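Local coordinates for protein putative alpha-ketoglutarate-dependent taurine dioxygenase (Burkholderia xenovorans, PDB 5HSX) that probably acts as an iron(II)- and 2-oxoglutarate-dependent dioxygenase of the TfdA/TauD family, at residues P118-V126 with W266-L274; N154-L162 with T213-S221. One frame throughout, in Å; residues are numbered along the deposited sequence.

Contact 1 (P118-V126 with W266-L274); sequences PWTGWHTDV and WDNRATAHL. With NA (sodium ion), chain M; EDO (1,2-ethanediol), chain T.
His123 NE2, Asp125 OD1 and His273 NE2 converge on one sodium ion. His123 NE2 lies 2.0 Å from the metal and His273 NE2 2.2 Å; two waters and the main-chain oxygen O of the C-terminal Asn323 complete the site. The imidazoles meet obliquely, their planes 57° apart, and the ion keeps the two NE2 atoms close without any hydrogen bond between them. Asp125 enters at the edge of the His273 ring, where OD1 comes within 3.1 Å of CE1, while OD2 lies at the edge of the Trp266 indole.

The next shell supports the ligands. His123 ND1 donates to Gly121 O (2.8 Å) almost in its own ring plane, which sets the rotation of the imidazole and leaves NE2 to the metal. As a register pair the two histidines share one face of the sheet, and CG between backbone N and carbonyl carbon in both (chi1 64° and 60°) helps lead the NE2 atoms to the one ion. Beneath them the pairing is antiparallel: His273 N donates to His123 O at 2.8 Å, and His123 N returns a bond to His273 O. Thr124 OG1 continues the join by donating to Thr271 O (2.8 Å). On the opposite face Leu274 CB sits over the six-membered ring of Trp122, a CH-pi contact of 3.7 Å to the centroid.

Farther out, Asp267 OD1 accepts from Arg269 N in an Asx turn and from Arg269 NE in a salt bridge. Two histidines on paired strands, with an aspartate from the loop just after the first, make the facial triad of the double-stranded beta-helix dioxygenases; sodium here occupies the site expected to hold iron(II).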
ATOM      1  N   PRO B 118      -2.102 -11.446   3.682  1.00 15.05           N
ATOM      2  CA  PRO B 118      -2.308  -9.998   3.458  1.00 20.18           C
ATOM      3  C   PRO B 118      -2.294  -9.164   4.723  1.00 21.18           C
ATOM      4  O   PRO B 118      -1.926  -7.984   4.678  1.00 19.24           O
ATOM      5  CB  PRO B 118      -3.688  -9.943   2.789  1.00 18.63           C
ATOM      6  CG  PRO B 118      -3.800 -11.264   2.098  1.00 20.24           C
ATOM      7  CD  PRO B 118      -3.154 -12.250   3.018  1.00 19.84           C
ATOM      8  N   TRP B 119      -2.691  -9.733   5.852  1.00 15.48           N
ATOM      9  CA  TRP B 119      -2.716  -9.002   7.109  1.00 14.12           C
ATOM     10  C   TRP B 119      -1.432  -9.138   7.915  1.00 17.20           C
ATOM     11  O   TRP B 119      -1.359  -8.588   9.018  1.00 19.69           O
ATOM     12  CB  TRP B 119      -3.900  -9.483   7.951  1.00 14.65           C
ATOM     13  CG  TRP B 119      -3.953 -10.989   8.086  1.00 17.68           C
ATOM     14  CD1 TRP B 119      -3.338 -11.752   9.036  1.00 17.75           C
ATOM     15  CD2 TRP B 119      -4.650 -11.902   7.228  1.00 15.75           C
ATOM     16  NE1 TRP B 119      -3.609 -13.083   8.823  1.00 19.81           N
ATOM     17  CE2 TRP B 119      -4.413 -13.203   7.723  1.00 17.80           C
ATOM     18  CE3 TRP B 119      -5.448 -11.745   6.092  1.00 15.59           C
ATOM     19  CZ2 TRP B 119      -4.960 -14.345   7.128  1.00 20.30           C
ATOM     20  CZ3 TRP B 119      -5.986 -12.882   5.491  1.00 21.25           C
ATOM     21  CH2 TRP B 119      -5.746 -14.161   6.021  1.00 17.06           C
ATOM     22  N   THR B 120      -0.423  -9.842   7.402  1.00 16.11           N
ATOM     23  CA  THR B 120       0.803 -10.035   8.170  1.00 14.80           C
ATOM     24  C   THR B 120       1.429  -8.689   8.504  1.00 21.32           C
ATOM     25  O   THR B 120       1.574  -7.826   7.632  1.00 17.29           O
ATOM     26  CB  THR B 120       1.794 -10.901   7.391  1.00 16.12           C
ATOM     27  OG1 THR B 120       1.277 -12.230   7.308  1.00 18.70           O
ATOM     28  CG2 THR B 120       3.162 -10.916   8.078  1.00 23.57           C
ATOM     29  N   GLY B 121       1.739  -8.487   9.792  1.00 20.06           N
ATOM     30  CA  GLY B 121       2.373  -7.272  10.254  1.00 18.36           C
ATOM     31  C   GLY B 121       1.428  -6.149  10.626  1.00 18.23           C
ATOM     32  O   GLY B 121       1.841  -5.218  11.330  1.00 21.00           O
ATOM     33  N   TRP B 122       0.173  -6.215  10.193  1.00 17.54           N
ATOM     34  CA  TRP B 122      -0.806  -5.185  10.514  1.00 16.37           C
ATOM     35  C   TRP B 122      -1.281  -5.321  11.952  1.00 19.80           C
ATOM     36  O   TRP B 122      -1.647  -6.418  12.385  1.00 18.25           O
ATOM     37  CB  TRP B 122      -2.000  -5.297   9.573  1.00 17.81           C
ATOM     38  CG  TRP B 122      -1.736  -4.798   8.188  1.00 17.13           C
ATOM     39  CD1 TRP B 122      -1.329  -5.523   7.091  1.00 16.25           C
ATOM     40  CD2 TRP B 122      -1.889  -3.446   7.749  1.00 16.55           C
ATOM     41  NE1 TRP B 122      -1.230  -4.685   5.990  1.00 15.56           N
ATOM     42  CE2 TRP B 122      -1.572  -3.408   6.376  1.00 17.78           C
ATOM     43  CE3 TRP B 122      -2.260  -2.255   8.398  1.00 19.74           C
ATOM     44  CZ2 TRP B 122      -1.619  -2.223   5.634  1.00 18.06           C
ATOM     45  CZ3 TRP B 122      -2.298  -1.079   7.663  1.00 17.37           C
ATOM     46  CH2 TRP B 122      -1.978  -1.072   6.292  1.00 15.20           C
ATOM     47  N   HIS B 123      -1.332  -4.198  12.674  1.00 18.38           N
ATOM     48  CA  HIS B 123      -1.693  -4.263  14.086  1.00 20.39           C
ATOM     49  C   HIS B 123      -2.046  -2.886  14.619  1.00 20.09           C
ATOM     50  O   HIS B 123      -1.669  -1.851  14.058  1.00 17.70           O
ATOM     51  CB  HIS B 123      -0.549  -4.826  14.919  1.00 19.18           C
ATOM     52  CG  HIS B 123       0.660  -3.957  14.892  1.00 22.43           C
ATOM     53  ND1 HIS B 123       1.472  -3.858  13.782  1.00 21.99           N
ATOM     54  CD2 HIS B 123       1.166  -3.105  15.810  1.00 24.09           C
ATOM     55  CE1 HIS B 123       2.443  -3.000  14.027  1.00 24.85           C
ATOM     56  NE2 HIS B 123       2.290  -2.544  15.257  1.00 27.66           N
ATOM     57  N   THR B 124      -2.759  -2.901  15.743  1.00 20.97           N
ATOM     58  CA  THR B 124      -3.000  -1.732  16.568  1.00 18.33           C
ATOM     59  C   THR B 124      -2.171  -1.893  17.839  1.00 19.20           C
ATOM     60  O   THR B 124      -2.140  -2.977  18.429  1.00 21.35           O
ATOM     61  CB  THR B 124      -4.492  -1.592  16.888  1.00 24.14           C
ATOM     62  OG1 THR B 124      -5.248  -1.519  15.659  1.00 20.13           O
ATOM     63  CG2 THR B 124      -4.748  -0.333  17.695  1.00 18.79           C
ATOM     64  N   ASP B 125      -1.471  -0.835  18.235  1.00 21.83           N
ATOM     65  CA  ASP B 125      -0.456  -0.962  19.282  1.00 23.59           C
ATOM     66  C   ASP B 125      -1.028  -1.440  20.613  1.00 27.28           C
ATOM     67  O   ASP B 125      -1.999  -0.878  21.128  1.00 21.23           O
ATOM     68  CB  ASP B 125       0.250   0.373  19.476  1.00 26.42           C
ATOM     69  CG  ASP B 125       1.187   0.691  18.339  1.00 36.27           C
ATOM     70  OD1 ASP B 125       1.789  -0.268  17.802  1.00 36.71           O
ATOM     71  OD2 ASP B 125       1.306   1.877  17.976  1.00 42.98           O
ATOM     72  N   VAL B 126      -0.376  -2.455  21.192  1.00 20.55           N
ATOM     73  CA  VAL B 126      -0.625  -2.935  22.550  1.00 21.49           C
ATOM     74  C   VAL B 126      -2.083  -3.316  22.796  1.00 21.58           C
ATOM     75  O   VAL B 126      -2.598  -3.114  23.905  1.00 22.93           O
ATOM     76  CB  VAL B 126      -0.173  -1.892  23.604  1.00 24.45           C
ATOM     77  CG1 VAL B 126       0.138  -2.555  24.954  1.00 30.05           C
ATOM     78  CG2 VAL B 126       1.030  -1.113  23.126  1.00 28.31           C
ATOM     79  N   TRP B 266      -0.820   9.289  15.073  1.00 18.79           N
ATOM     80  CA  TRP B 266      -1.987   8.510  14.674  1.00 19.40           C
ATOM     81  C   TRP B 266      -2.861   8.132  15.861  1.00 20.15           C
ATOM     82  O   TRP B 266      -2.396   8.019  16.999  1.00 19.56           O
ATOM     83  CB  TRP B 266      -1.612   7.239  13.899  1.00 19.06           C
ATOM     84  CG  TRP B 266      -0.847   6.175  14.638  1.00 20.95           C
ATOM     85  CD1 TRP B 266      -1.370   5.093  15.288  1.00 21.99           C
ATOM     86  CD2 TRP B 266       0.577   6.042  14.718  1.00 19.14           C
ATOM     87  NE1 TRP B 266      -0.356   4.313  15.797  1.00 23.42           N
ATOM     88  CE2 TRP B 266       0.848   4.870  15.458  1.00 22.99           C
ATOM     89  CE3 TRP B 266       1.649   6.809  14.253  1.00 20.75           C
ATOM     90  CZ2 TRP B 266       2.153   4.443  15.740  1.00 24.34           C
ATOM     91  CZ3 TRP B 266       2.948   6.377  14.528  1.00 27.50           C
ATOM     92  CH2 TRP B 266       3.183   5.211  15.275  1.00 27.72           C
ATOM     93  N   ASP B 267      -4.144   7.939  15.552  1.00 16.96           N
ATOM     94  CA  ASP B 267      -5.184   7.611  16.526  1.00 19.88           C
ATOM     95  C   ASP B 267      -5.348   6.093  16.521  1.00 18.83           C
ATOM     96  O   ASP B 267      -5.965   5.529  15.615  1.00 17.98           O
ATOM     97  CB  ASP B 267      -6.489   8.323  16.169  1.00 18.08           C
ATOM     98  CG  ASP B 267      -7.589   8.097  17.202  1.00 19.98           C
ATOM     99  OD1 ASP B 267      -7.435   7.208  18.068  1.00 22.45           O
ATOM    100  OD2 ASP B 267      -8.619   8.798  17.131  1.00 22.79           O
ATOM    101  N   ASN B 268      -4.797   5.434  17.546  1.00 20.17           N
ATOM    102  CA  ASN B 268      -4.874   3.980  17.676  1.00 23.22           C
ATOM    103  C   ASN B 268      -6.283   3.466  17.921  1.00 25.89           C
ATOM    104  O   ASN B 268      -6.506   2.255  17.841  1.00 25.44           O
ATOM    105  CB  ASN B 268      -4.003   3.506  18.831  1.00 25.02           C
ATOM    106  CG  ASN B 268      -2.550   3.519  18.502  1.00 32.83           C
ATOM    107  OD1 ASN B 268      -2.119   2.924  17.506  1.00 31.85           O
ATOM    108  ND2 ASN B 268      -1.764   4.191  19.340  1.00 32.03           N
ATOM    109  N   ARG B 269      -7.229   4.325  18.263  1.00 19.57           N
ATOM    110  CA  ARG B 269      -8.583   3.838  18.430  1.00 17.87           C
ATOM    111  C   ARG B 269      -9.294   3.629  17.103  1.00 20.19           C
ATOM    112  O   ARG B 269     -10.361   3.004  17.084  1.00 24.06           O
ATOM    113  CB  ARG B 269      -9.365   4.812  19.313  1.00 18.34           C
ATOM    114  CG  ARG B 269      -8.625   5.087  20.617  1.00 20.02           C
ATOM    115  CD  ARG B 269      -9.151   6.309  21.314  1.00 26.19           C
ATOM    116  NE  ARG B 269      -8.941   7.505  20.511  1.00 21.07           N
ATOM    117  CZ  ARG B 269      -9.193   8.740  20.940  1.00 25.30           C
ATOM    118  NH1 ARG B 269      -9.640   8.946  22.175  1.00 23.64           N
ATOM    119  NH2 ARG B 269      -8.988   9.771  20.132  1.00 26.76           N
ATOM    120  N   ALA B 270      -8.717   4.115  15.996  1.00 21.35           N
ATOM    121  CA  ALA B 270      -9.359   4.056  14.692  1.00 17.69           C
ATOM    122  C   ALA B 270      -8.445   3.529  13.593  1.00 19.41           C
ATOM    123  O   ALA B 270      -8.827   3.589  12.420  1.00 18.76           O
ATOM    124  CB  ALA B 270      -9.879   5.441  14.286  1.00 19.57           C
ATOM    125  N   THR B 271      -7.256   3.024  13.927  1.00 15.96           N
ATOM    126  CA  THR B 271      -6.311   2.606  12.898  1.00 16.82           C
ATOM    127  C   THR B 271      -5.623   1.318  13.304  1.00 18.85           C
ATOM    128  O   THR B 271      -5.526   0.974  14.488  1.00 17.10           O
ATOM    129  CB  THR B 271      -5.208   3.653  12.622  1.00 16.49           C
ATOM    130  OG1 THR B 271      -4.441   3.883  13.821  1.00 18.97           O
ATOM    131  CG2 THR B 271      -5.805   4.970  12.117  1.00 18.83           C
ATOM    132  N   ALA B 272      -5.124   0.619  12.293  1.00 17.30           N
ATOM    133  CA  ALA B 272      -3.997  -0.285  12.452  1.00 20.61           C
ATOM    134  C   ALA B 272      -2.906   0.183  11.504  1.00 16.93           C
ATOM    135  O   ALA B 272      -3.156   0.976  10.589  1.00 18.44           O
ATOM    136  CB  ALA B 272      -4.368  -1.749  12.159  1.00 15.53           C
ATOM    137  N   HIS B 273      -1.678  -0.287  11.733  1.00 14.89           N
ATOM    138  CA  HIS B 273      -0.581   0.154  10.892  1.00 17.17           C
ATOM    139  C   HIS B 273       0.360  -1.006  10.626  1.00 17.92           C
ATOM    140  O   HIS B 273       0.281  -2.070  11.245  1.00 17.52           O
ATOM    141  CB  HIS B 273       0.176   1.347  11.502  1.00 20.37           C
ATOM    142  CG  HIS B 273       0.782   1.067  12.840  1.00 23.41           C
ATOM    143  ND1 HIS B 273       0.068   1.171  14.018  1.00 25.77           N
ATOM    144  CD2 HIS B 273       2.038   0.707  13.193  1.00 27.37           C
ATOM    145  CE1 HIS B 273       0.857   0.872  15.034  1.00 27.14           C
ATOM    146  NE2 HIS B 273       2.056   0.587  14.561  1.00 29.06           N
ATOM    147  N   LEU B 274       1.248  -0.774   9.675  1.00 19.09           N
ATOM    148  CA  LEU B 274       2.131  -1.795   9.136  1.00 16.08           C
ATOM    149  C   LEU B 274       3.540  -1.226   9.087  1.00 18.09           C
ATOM    150  O   LEU B 274       3.796  -0.260   8.357  1.00 19.08           O
ATOM    151  CB  LEU B 274       1.672  -2.206   7.734  1.00 16.33           C
ATOM    152  CG  LEU B 274       2.596  -3.183   7.007  1.00 19.22           C
ATOM    153  CD1 LEU B 274       2.613  -4.539   7.713  1.00 22.37           C
ATOM    154  CD2 LEU B 274       2.159  -3.318   5.554  1.00 18.25           C
TER
HETATM  155 NA    NA M 401       3.032  -0.821  16.006  1.00 17.29          NA
HETATM  156  C1  EDO T 408       0.483 -13.348  10.100  1.00 23.58           C
HETATM  157  O1  EDO T 408       1.857 -13.294   9.706  1.00 38.21           O
HETATM  158  C2  EDO T 408      -0.275 -14.367   9.267  1.00 33.93           C
HETATM  159  O2  EDO T 408       0.363 -15.653   9.353  1.00 40.07           O
HETATM  160  O   HOH W   1       4.877  -0.771  14.454  1.00 33.72           O
HETATM  161  O   HOH W   2       3.929   1.004  16.957  1.00 31.63           O

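Contact 2 (N154-L162 with T213-S221); sequences NLVAAYQKL and TGERALYVS
Leu155 O, in the first turn of helix 155-161, is gripped by two amides from opposite faces of its carbonyl plane. One is the helical bond from Tyr159 N; the other comes from Leu218 N across the contact, 2.9 Å away and nearly straight at 178°, with the donor above the carbonyl plane. This bond ties strand 216-218 to the helix, which it crosses at 90°.

Apolar groups close in around it. Ala217 CB rests against Leu155 CB and Val156 CG2, each at 4.0 Å, while Val156 CG1 reaches Glu215 CB. Just past the helix, Leu162 CD1 meets Leu218 CD2 at 4.0 Å, and Val247 of helix 233-247 also packs on Leu218.

Tyr159 and Arg216 make the contact's other polar join. With CG opposite the backbone N (chi1 173°), the tyrosine ring slants across the arginine, whose CB sits over one face, toward its rim, 3.8 Å from the centroid. The arginine chain runs extended from CG to NE, bringing NH1 to Tyr159 OH at 3.3 Å within the guanidinium plane. Asp171 holds both ends, forming a salt bridge with NH1 and a hydrogen bond with the hydroxyl.

Nearer Glu215, a water links Gln160 NE2 to Glu215 OE2, a carboxylate oxygen also paired with Arg58, and another joins the same NE2 to Arg216 N. The chemistry thus implies an apolar seam with one buried main-chain bond at its centre and charges at its margins, where aspartate and arginine partners probably offset them.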
ATOM      1  N   ASN B 154      -7.775   2.526   7.925  1.00 15.68           N
ATOM      2  CA  ASN B 154      -8.852   3.223   8.626  1.00 15.55           C
ATOM      3  C   ASN B 154      -9.872   2.183   9.084  1.00 18.03           C
ATOM      4  O   ASN B 154     -10.665   1.686   8.284  1.00 18.49           O
ATOM      5  CB  ASN B 154      -9.466   4.261   7.689  1.00 17.26           C
ATOM      6  CG  ASN B 154     -10.599   5.034   8.315  1.00 21.04           C
ATOM      7  OD1 ASN B 154     -11.186   4.616   9.313  1.00 17.63           O
ATOM      8  ND2 ASN B 154     -10.928   6.169   7.715  1.00 18.93           N
ATOM      9  N   LEU B 155      -9.865   1.861  10.386  1.00 14.25           N
ATOM     10  CA  LEU B 155     -10.761   0.829  10.909  1.00 18.87           C
ATOM     11  C   LEU B 155     -12.212   1.290  10.977  1.00 18.05           C
ATOM     12  O   LEU B 155     -13.116   0.448  11.063  1.00 17.74           O
ATOM     13  CB  LEU B 155     -10.299   0.393  12.301  1.00 17.00           C
ATOM     14  CG  LEU B 155      -8.868  -0.179  12.319  1.00 20.22           C
ATOM     15  CD1 LEU B 155      -8.506  -0.609  13.739  1.00 25.57           C
ATOM     16  CD2 LEU B 155      -8.753  -1.332  11.370  1.00 20.49           C
ATOM     17  N   VAL B 156     -12.453   2.595  10.960  1.00 16.18           N
ATOM     18  CA  VAL B 156     -13.827   3.095  10.977  1.00 17.04           C
ATOM     19  C   VAL B 156     -14.450   2.950   9.595  1.00 17.94           C
ATOM     20  O   VAL B 156     -15.563   2.428   9.442  1.00 18.68           O
ATOM     21  CB  VAL B 156     -13.856   4.556  11.456  1.00 18.36           C
ATOM     22  CG1 VAL B 156     -15.246   5.151  11.248  1.00 23.13           C
ATOM     23  CG2 VAL B 156     -13.453   4.647  12.942  1.00 15.86           C
ATOM     24  N   ALA B 157     -13.722   3.393   8.568  1.00 18.25           N
ATOM     25  CA  ALA B 157     -14.148   3.144   7.192  1.00 18.98           C
ATOM     26  C   ALA B 157     -14.360   1.655   6.945  1.00 16.97           C
ATOM     27  O   ALA B 157     -15.352   1.256   6.314  1.00 17.51           O
ATOM     28  CB  ALA B 157     -13.120   3.717   6.214  1.00 19.14           C
ATOM     29  N   ALA B 158     -13.437   0.813   7.432  1.00 16.92           N
ATOM     30  CA  ALA B 158     -13.573  -0.624   7.221  1.00 19.71           C
ATOM     31  C   ALA B 158     -14.852  -1.157   7.861  1.00 15.64           C
ATOM     32  O   ALA B 158     -15.594  -1.922   7.238  1.00 15.51           O
ATOM     33  CB  ALA B 158     -12.349  -1.361   7.762  1.00 17.67           C
ATOM     34  N   TYR B 159     -15.135  -0.752   9.105  1.00 14.45           N
ATOM     35  CA  TYR B 159     -16.394  -1.160   9.732  1.00 14.76           C
ATOM     36  C   TYR B 159     -17.584  -0.750   8.881  1.00 18.38           C
ATOM     37  O   TYR B 159     -18.500  -1.548   8.643  1.00 16.50           O
ATOM     38  CB  TYR B 159     -16.527  -0.558  11.138  1.00 13.54           C
ATOM     39  CG  TYR B 159     -17.894  -0.814  11.778  1.00 17.74           C
ATOM     40  CD1 TYR B 159     -18.168  -2.023  12.414  1.00 18.57           C
ATOM     41  CD2 TYR B 159     -18.910   0.143  11.727  1.00 20.42           C
ATOM     42  CE1 TYR B 159     -19.411  -2.279  12.990  1.00 17.76           C
ATOM     43  CE2 TYR B 159     -20.163  -0.102  12.306  1.00 23.10           C
ATOM     44  CZ  TYR B 159     -20.398  -1.312  12.942  1.00 20.44           C
ATOM     45  OH  TYR B 159     -21.625  -1.572  13.511  1.00 18.43           O
ATOM     46  N   GLN B 160     -17.596   0.506   8.431  1.00 16.20           N
ATOM     47  CA  GLN B 160     -18.760   1.031   7.735  1.00 21.29           C
ATOM     48  C   GLN B 160     -18.979   0.317   6.411  1.00 17.65           C
ATOM     49  O   GLN B 160     -20.122   0.228   5.945  1.00 19.18           O
ATOM     50  CB  GLN B 160     -18.606   2.537   7.528  1.00 21.40           C
ATOM     51  CG  GLN B 160     -18.782   3.330   8.833  1.00 22.69           C
ATOM     52  CD  GLN B 160     -18.398   4.791   8.700  1.00 31.23           C
ATOM     53  OE1 GLN B 160     -18.110   5.273   7.606  1.00 30.32           O
ATOM     54  NE2 GLN B 160     -18.383   5.501   9.823  1.00 27.66           N
ATOM     55  N   LYS B 161     -17.908  -0.216   5.815  1.00 17.61           N
ATOM     56  CA  LYS B 161     -17.996  -0.891   4.525  1.00 15.62           C
ATOM     57  C   LYS B 161     -18.381  -2.361   4.638  1.00 18.23           C
ATOM     58  O   LYS B 161     -18.676  -2.980   3.614  1.00 18.51           O
ATOM     59  CB  LYS B 161     -16.666  -0.773   3.774  1.00 18.79           C
ATOM     60  N   LEU B 162     -18.370  -2.943   5.836  1.00 14.23           N
ATOM     61  CA  LEU B 162     -19.020  -4.236   6.010  1.00 16.74           C
ATOM     62  C   LEU B 162     -20.489  -4.085   5.649  1.00 17.52           C
ATOM     63  O   LEU B 162     -21.081  -3.022   5.845  1.00 18.63           O
ATOM     64  CB  LEU B 162     -18.904  -4.723   7.459  1.00 12.80           C
ATOM     65  CG  LEU B 162     -17.503  -5.002   8.016  1.00 15.81           C
ATOM     66  CD1 LEU B 162     -17.635  -5.324   9.510  1.00 19.50           C
ATOM     67  CD2 LEU B 162     -16.868  -6.158   7.269  1.00 16.80           C
ATOM     68  N   THR B 213     -15.555  10.564  19.074  1.00 26.82           N
ATOM     69  CA  THR B 213     -16.402  10.797  17.913  1.00 28.99           C
ATOM     70  C   THR B 213     -17.664   9.952  17.896  1.00 26.36           C
ATOM     71  O   THR B 213     -18.587  10.266  17.135  1.00 28.59           O
ATOM     72  CB  THR B 213     -15.635  10.516  16.613  1.00 23.44           C
ATOM     73  OG1 THR B 213     -15.419   9.106  16.502  1.00 24.17           O
ATOM     74  CG2 THR B 213     -14.288  11.241  16.604  1.00 25.59           C
ATOM     75  N   GLY B 214     -17.724   8.890  18.699  1.00 25.09           N
ATOM     76  CA  GLY B 214     -18.852   7.988  18.672  1.00 24.93           C
ATOM     77  C   GLY B 214     -18.860   7.028  17.504  1.00 25.68           C
ATOM     78  O   GLY B 214     -19.792   6.221  17.394  1.00 22.51           O
ATOM     79  N   GLU B 215     -17.858   7.088  16.628  1.00 19.40           N
ATOM     80  CA  GLU B 215     -17.787   6.171  15.500  1.00 19.15           C
ATOM     81  C   GLU B 215     -17.428   4.767  15.972  1.00 23.38           C
ATOM     82  O   GLU B 215     -16.857   4.569  17.045  1.00 27.60           O
ATOM     83  CB  GLU B 215     -16.755   6.652  14.481  1.00 21.45           C
ATOM     84  CG  GLU B 215     -17.059   8.015  13.872  1.00 20.80           C
ATOM     85  CD  GLU B 215     -15.842   8.644  13.222  1.00 24.99           C
ATOM     86  OE1 GLU B 215     -14.824   8.851  13.919  1.00 24.77           O
ATOM     87  OE2 GLU B 215     -15.890   8.917  12.003  1.00 26.57           O
ATOM     88  N   ARG B 216     -17.770   3.783  15.148  1.00 19.05           N
ATOM     89  CA  ARG B 216     -17.435   2.390  15.417  1.00 16.49           C
ATOM     90  C   ARG B 216     -16.242   1.972  14.573  1.00 19.18           C
ATOM     91  O   ARG B 216     -16.248   2.149  13.350  1.00 20.41           O
ATOM     92  CB  ARG B 216     -18.632   1.489  15.126  1.00 17.96           C
ATOM     93  CG  ARG B 216     -19.754   1.745  16.118  1.00 20.06           C
ATOM     94  CD  ARG B 216     -20.983   0.961  15.780  1.00 20.20           C
ATOM     95  NE  ARG B 216     -22.054   1.277  16.724  1.00 23.27           N
ATOM     96  CZ  ARG B 216     -23.210   0.625  16.775  1.00 26.11           C
ATOM     97  NH1 ARG B 216     -23.434  -0.380  15.935  1.00 27.10           N
ATOM     98  NH2 ARG B 216     -24.134   0.982  17.666  1.00 22.96           N
ATOM     99  N   ALA B 217     -15.228   1.414  15.230  1.00 18.32           N
ATOM    100  CA  ALA B 217     -14.029   0.916  14.562  1.00 15.83           C
ATOM    101  C   ALA B 217     -14.021  -0.602  14.564  1.00 17.28           C
ATOM    102  O   ALA B 217     -14.331  -1.227  15.578  1.00 16.02           O
ATOM    103  CB  ALA B 217     -12.760   1.429  15.255  1.00 18.91           C
ATOM    104  N   LEU B 218     -13.624  -1.194  13.434  1.00 17.06           N
ATOM    105  CA  LEU B 218     -13.462  -2.643  13.338  1.00 18.95           C
ATOM    106  C   LEU B 218     -12.133  -2.987  14.008  1.00 16.26           C
ATOM    107  O   LEU B 218     -11.062  -2.882  13.403  1.00 17.59           O
ATOM    108  CB  LEU B 218     -13.526  -3.087  11.874  1.00 20.03           C
ATOM    109  CG  LEU B 218     -13.528  -4.577  11.531  1.00 21.94           C
ATOM    110  CD1 LEU B 218     -14.627  -5.299  12.298  1.00 18.25           C
ATOM    111  CD2 LEU B 218     -13.706  -4.765  10.013  1.00 18.91           C
ATOM    112  N   TYR B 219     -12.204  -3.375  15.285  1.00 16.96           N
ATOM    113  CA  TYR B 219     -11.053  -3.353  16.192  1.00 13.46           C
ATOM    114  C   TYR B 219     -10.346  -4.709  16.169  1.00 16.38           C
ATOM    115  O   TYR B 219     -10.280  -5.427  17.161  1.00 20.54           O
ATOM    116  CB  TYR B 219     -11.535  -3.000  17.600  1.00 14.00           C
ATOM    117  CG  TYR B 219     -10.495  -2.453  18.555  1.00 15.88           C
ATOM    118  CD1 TYR B 219      -9.856  -1.250  18.296  1.00 15.44           C
ATOM    119  CD2 TYR B 219     -10.195  -3.118  19.740  1.00 22.51           C
ATOM    120  CE1 TYR B 219      -8.916  -0.724  19.185  1.00 20.18           C
ATOM    121  CE2 TYR B 219      -9.258  -2.604  20.635  1.00 21.81           C
ATOM    122  CZ  TYR B 219      -8.624  -1.405  20.352  1.00 21.95           C
ATOM    123  OH  TYR B 219      -7.708  -0.876  21.244  1.00 21.99           O
ATOM    124  N   VAL B 220      -9.776  -5.045  15.005  1.00 15.57           N
ATOM    125  CA  VAL B 220      -9.380  -6.424  14.735  1.00 15.88           C
ATOM    126  C   VAL B 220      -7.863  -6.614  14.706  1.00 19.22           C
ATOM    127  O   VAL B 220      -7.402  -7.679  14.284  1.00 17.32           O
ATOM    128  CB  VAL B 220     -10.012  -6.956  13.436  1.00 17.17           C
ATOM    129  CG1 VAL B 220     -11.529  -7.101  13.591  1.00 16.59           C
ATOM    130  CG2 VAL B 220      -9.676  -6.055  12.235  1.00 16.39           C
ATOM    131  N   SER B 221      -7.080  -5.622  15.164  1.00 16.20           N
ATOM    132  CA  SER B 221      -5.636  -5.692  15.445  1.00 15.62           C
ATOM    133  C   SER B 221      -4.979  -7.017  15.035  1.00 18.66           C
ATOM    134  O   SER B 221      -4.760  -7.887  15.895  1.00 17.33           O
ATOM    135  CB  SER B 221      -5.417  -5.445  16.944  1.00 20.62           C
ATOM    136  OG  SER B 221      -4.051  -5.203  17.224  1.00 21.26           O
TER
HETATM  137  O   HOH W   3     -19.655   4.570  12.690  0.57 22.15           O
HETATM  138  O   HOH W   4     -17.796   8.270  10.218  1.00 28.45           O

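Contact 1 lies deep in the chain, its centre about 5 Å from the chain's centre, whereas contact 2 is about 13 Å from it; the residues that touch are nevertheless mostly buried in both. Contact 1 gathers three polar side chains on a metal above its strand bonds, while contact 2 surrounds one cross-contact backbone bond with mainly apolar side chains, with ionic partners toward its edges. The two are about 12 Å apart, centre to centre, and join directly: Ala270 O probably accepts from Leu155 N at 2.9 Å, and Ser221 OG is probably bonded to Thr124 N. The first residue of helix 155-161 is thus bonded to the turn just before the metal-bearing strand 271-274.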